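Local coordinates for protein coclaurine N-methyltransferase (Coptis japonica, PDB 6GKV) that probably transfers a methyl group from S-adenosyl-L-methionine to the ring nitrogen of coclaurine and related tetrahydroisoquinolines in alkaloid biosynthesis, at residues Val19-Asp22 / Asp23-Gln26; Thr308-Asn312 / Glu313-Val317. All blocks are in the same frame, centred on the assembly; numbering follows the deposited sequence.

Contact 1 of 2, residues Val19-Asp22 / Asp23-Gln26; sequences VPYD and DIKQ
The carbonyl oxygen of Tyr21 accepts from two amides, three and four residues further on: Lys25 N reaches Tyr21 O at 3.0 Å in a nearly straight bond of 167°, while Ile24 N adds a weak one. Ile24 N also donates to Pro20 O, and Gln26 N to Asp22 O at 2.9 Å, so the first turn of the helix is bonded as soon as it begins. Pro20, the N-cap residue, contributes its carbonyl to this turn, and its ring lies against the carboxylate of Asp23, with Pro20 CG 3.5 Å from Asp23 OD1. Before the cap, Val19 folds back over the helix: CG1, anti to the backbone N (chi1 -179°), meets Ile24 CG1 at 3.7 Å and touches Asp23 CB as well. Ile24 lays its extended CG1-CD1 arm alongside the carbonyl oxygens of Val19 and Pro20, CD1 lying obliquely to the Tyr21 ring. Leu14 of helix 2-16 and Leu328 of helix 313-335 add to the apolar surroundings of Ile24, and Tyr21 OH bonds Asp296. An apolar residue just before the N-cap, packed on another in the fourth position of the helix, is a hydrophobic staple, here at the start of helix 21-39.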
loop_
_atom_site.group_PDB
_atom_site.type_symbol
_atom_site.label_atom_id
_atom_site.label_comp_id
_atom_site.label_asym_id
_atom_site.label_seq_id
_atom_site.Cartn_x
_atom_site.Cartn_y
_atom_site.Cartn_z
ATOM N N VAL A 19 -0.908 38.241 14.896
ATOM C CA VAL A 19 -2.056 37.604 14.254
ATOM C C VAL A 19 -2.748 36.654 15.236
ATOM O O VAL A 19 -2.104 35.748 15.779
ATOM C CB VAL A 19 -1.620 36.835 12.990
ATOM C CG1 VAL A 19 -2.812 36.193 12.301
ATOM C CG2 VAL A 19 -0.880 37.771 12.041
ATOM N N PRO A 20 -4.060 36.857 15.470
ATOM C CA PRO A 20 -4.818 36.052 16.445
ATOM C C PRO A 20 -4.849 34.569 16.054
ATOM O O PRO A 20 -4.775 34.275 14.863
ATOM C CB PRO A 20 -6.221 36.664 16.399
ATOM C CG PRO A 20 -6.040 38.004 15.742
ATOM C CD PRO A 20 -4.926 37.819 14.770
ATOM N N TYR A 21 -4.944 33.669 17.033
ATOM C CA TYR A 21 -4.865 32.225 16.778
ATOM C C TYR A 21 -5.800 31.730 15.692
ATOM O O TYR A 21 -5.394 30.915 14.862
ATOM C CB TYR A 21 -5.143 31.423 18.052
ATOM C CG TYR A 21 -3.941 31.212 18.931
ATOM C CD1 TYR A 21 -2.709 31.731 18.580
ATOM C CD2 TYR A 21 -4.049 30.523 20.132
ATOM C CE1 TYR A 21 -1.612 31.576 19.407
ATOM C CE2 TYR A 21 -2.964 30.353 20.957
ATOM C CZ TYR A 21 -1.738 30.882 20.594
ATOM O OH TYR A 21 -0.628 30.720 21.404
ATOM N N ASP A 22 -7.037 32.223 15.707
ATOM C CA ASP A 22 -8.077 31.782 14.777
ATOM C C ASP A 22 -7.790 32.194 13.355
ATOM O O ASP A 22 -8.086 31.449 12.421
ATOM C CB ASP A 22 -9.445 32.337 15.178
ATOM C CG ASP A 22 -9.973 31.704 16.435
ATOM O OD1 ASP A 22 -9.427 30.653 16.833
ATOM O OD2 ASP A 22 -10.923 32.253 17.026
ATOM N N ASP A 23 -7.253 33.397 13.195
ATOM C CA ASP A 23 -6.840 33.879 11.887
ATOM C C ASP A 23 -5.712 32.999 11.337
ATOM O O ASP A 23 -5.592 32.821 10.127
ATOM C CB ASP A 23 -6.395 35.346 11.968
ATOM C CG ASP A 23 -7.568 36.324 12.116
ATOM O OD1 ASP A 23 -8.016 36.582 13.255
ATOM O OD2 ASP A 23 -8.019 36.868 11.088
ATOM N N ILE A 24 -4.882 32.458 12.228
ATOM C CA ILE A 24 -3.745 31.630 11.816
ATOM C C ILE A 24 -4.244 30.274 11.366
ATOM O O ILE A 24 -3.837 29.776 10.316
ATOM C CB ILE A 24 -2.693 31.413 12.941
ATOM C CG1 ILE A 24 -2.199 32.734 13.550
ATOM C CG2 ILE A 24 -1.497 30.585 12.421
ATOM C CD1 ILE A 24 -1.189 32.510 14.695
ATOM N N LYS A 25 -5.131 29.688 12.167
ATOM C CA LYS A 25 -5.781 28.416 11.829
ATOM C C LYS A 25 -6.533 28.510 10.500
ATOM O O LYS A 25 -6.378 27.655 9.630
ATOM C CB LYS A 25 -6.735 27.991 12.941
ATOM C CG LYS A 25 -6.032 27.503 14.230
ATOM C CD LYS A 25 -7.017 27.460 15.408
ATOM C CE LYS A 25 -6.420 26.775 16.625
ATOM N NZ LYS A 25 -7.367 26.788 17.791
ATOM N N GLN A 26 -7.327 29.565 10.334
ATOM C CA GLN A 26 -7.994 29.796 9.064
ATOM C C GLN A 26 -7.031 29.822 7.874
ATOM O O GLN A 26 -7.330 29.259 6.833
ATOM C CB GLN A 26 -8.782 31.106 9.110
ATOM C CG GLN A 26 -9.662 31.322 7.906
ATOM C CD GLN A 26 -10.537 32.543 8.049
ATOM O OE1 GLN A 26 -10.610 33.383 7.154
ATOM N NE2 GLN A 26 -11.198 32.655 9.189
#

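Contact 2 of 2, residues Thr308-Asn312 / Glu313-Val317; sequences TLMGN and EEEAV
Asn312, the N-cap residue of helix 313-335, and Glu315 meet through a pair of bonds that use both ends of the asparagine amide. Asn312 ND2 donates to Glu315 OE2 at 3.0 Å, fairly straight at 162°. The acceptor lies close to the amide plane, whereas the donor comes from above the carboxylate, the two flat groups being turned 52° apart. Asn312 OD1 takes the backbone amide of Glu315 in a weak capping bond of 3.1 Å, and the same oxygen rests 3.2 Å from Glu315 CG, so the aliphatic stem of the glutamate runs across the amide before its carboxylate turns to ND2. What brings the amide over the first turn is chi1 of 56°, which sets CG between the backbone N and the carbonyl carbon. The main chain of Asn312 joins in, its O accepting weakly from Ala316 N at 3.3 Å and from Glu315 N. Replacing Asn312 by alanine would take away both amide contacts, and would probably leave Glu315 N only its weak bond to the main-chain O while the Glu315 carboxylate loses its partner and is freer to turn. Next outward, Met310 CB packs on Glu315 CB at 4.0 Å, flanking the glutamate stem from the preceding loop. On the side of helix 299-309, Ala316 packs on Phe306 and Glu307, and Glu313 touches Lys303 although its carboxylate comes near the like charge of Glu307. With three glutamates in the first turn, the helix dipole is likely to favour their negative charge, and the asparagine adds a neutral polar partner for one.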
loop_
_atom_site.group_PDB
_atom_site.type_symbol
_atom_site.label_atom_id
_atom_site.label_comp_id
_atom_site.label_asym_id
_atom_site.label_seq_id
_atom_site.Cartn_x
_atom_site.Cartn_y
_atom_site.Cartn_z
ATOM N N THR A 308 17.055 34.820 28.149
ATOM C CA THR A 308 18.372 34.383 28.613
ATOM C C THR A 308 19.130 33.595 27.551
ATOM O O THR A 308 20.350 33.716 27.433
ATOM C CB THR A 308 18.268 33.524 29.904
ATOM O OG1 THR A 308 17.644 34.293 30.944
ATOM C CG2 THR A 308 19.661 33.090 30.382
ATOM N N LEU A 309 18.402 32.800 26.776
ATOM C CA LEU A 309 18.993 31.947 25.755
ATOM C C LEU A 309 19.321 32.727 24.492
ATOM O O LEU A 309 20.369 32.522 23.877
ATOM C CB LEU A 309 18.049 30.795 25.413
ATOM C CG LEU A 309 18.591 29.878 24.326
ATOM C CD1 LEU A 309 19.926 29.293 24.749
ATOM C CD2 LEU A 309 17.588 28.783 24.009
ATOM N N MET A 310 18.402 33.604 24.095
ATOM C CA MET A 310 18.671 34.575 23.040
ATOM C C MET A 310 19.412 35.722 23.726
ATOM O O MET A 310 19.934 35.542 24.821
ATOM C CB MET A 310 17.376 35.040 22.357
ATOM C CG MET A 310 16.488 33.892 21.785
ATOM S SD MET A 310 17.151 32.973 20.351
ATOM C CE MET A 310 17.909 31.569 21.144
ATOM N N GLY A 311 19.473 36.898 23.124
ATOM C CA GLY A 311 20.140 37.995 23.801
ATOM C C GLY A 311 19.291 39.239 23.971
ATOM O O GLY A 311 19.717 40.215 24.595
ATOM N N ASN A 312 18.079 39.187 23.425
ATOM C CA ASN A 312 17.223 40.356 23.284
ATOM C C ASN A 312 15.774 39.907 23.201
ATOM O O ASN A 312 15.503 38.794 22.758
ATOM C CB ASN A 312 17.604 41.134 22.030
ATOM C CG ASN A 312 17.553 40.265 20.783
ATOM O OD1 ASN A 312 16.560 40.271 20.049
ATOM N ND2 ASN A 312 18.612 39.485 20.554
ATOM N N GLU A 313 14.845 40.768 23.603
ATOM C CA GLU A 313 13.436 40.402 23.636
ATOM C C GLU A 313 12.868 40.118 22.249
ATOM O O GLU A 313 12.057 39.208 22.106
ATOM C CB GLU A 313 12.620 41.492 24.328
ATOM C CG GLU A 313 13.107 41.788 25.732
ATOM C CD GLU A 313 12.081 42.525 26.571
ATOM O OE1 GLU A 313 10.886 42.152 26.508
ATOM O OE2 GLU A 313 12.476 43.470 27.294
ATOM N N GLU A 314 13.307 40.878 21.240
ATOM C CA GLU A 314 12.863 40.688 19.845
ATOM C C GLU A 314 12.949 39.227 19.381
ATOM O O GLU A 314 12.056 38.722 18.706
ATOM C CB GLU A 314 13.680 41.566 18.880
ATOM C CG GLU A 314 13.457 43.063 19.035
ATOM C CD GLU A 314 14.236 43.664 20.200
ATOM O OE1 GLU A 314 15.420 44.027 20.012
ATOM O OE2 GLU A 314 13.665 43.765 21.307
ATOM N N GLU A 315 14.027 38.550 19.751
ATOM C CA GLU A 315 14.261 37.200 19.275
ATOM C C GLU A 315 13.577 36.199 20.199
ATOM O O GLU A 315 13.269 35.079 19.807
ATOM C CB GLU A 315 15.759 36.928 19.176
ATOM C CG GLU A 315 16.437 37.782 18.122
ATOM C CD GLU A 315 17.858 37.348 17.843
ATOM O OE1 GLU A 315 18.062 36.151 17.545
ATOM O OE2 GLU A 315 18.764 38.201 17.895
ATOM N N ALA A 316 13.344 36.629 21.433
ATOM C CA ALA A 316 12.643 35.809 22.392
ATOM C C ALA A 316 11.194 35.729 21.961
ATOM O O ALA A 316 10.584 34.664 21.985
ATOM C CB ALA A 316 12.772 36.386 23.789
ATOM N N VAL A 317 10.648 36.866 21.552
ATOM C CA VAL A 317 9.332 36.895 20.932
ATOM C C VAL A 317 9.252 36.006 19.686
ATOM O O VAL A 317 8.343 35.190 19.563
ATOM C CB VAL A 317 8.942 38.323 20.544
ATOM C CG1 VAL A 317 7.678 38.320 19.680
ATOM C CG2 VAL A 317 8.759 39.164 21.783
#

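Both contacts illustrate how a helix is started, each joining neighbouring residues so that only a short local turn is closed. From the N terminus, the chain leaves helix 2-16, and contact 1 caps the start of helix 21-39; much later, contact 2 makes the turn from helix 299-309 into helix 313-335. They stand in series and neither nest nor cross, their centres about 24 Å apart and their nearest atoms about 10 Å apart. Helix 313-335 relates them: contact 2 begins it, and further along it Arg324, Leu328, Met331 and Glu332 meet side chains of contact 1. The same helix supplies Phe326, Gly330, Met333 and Phe334 to the pocket of bound N-methylheliamine.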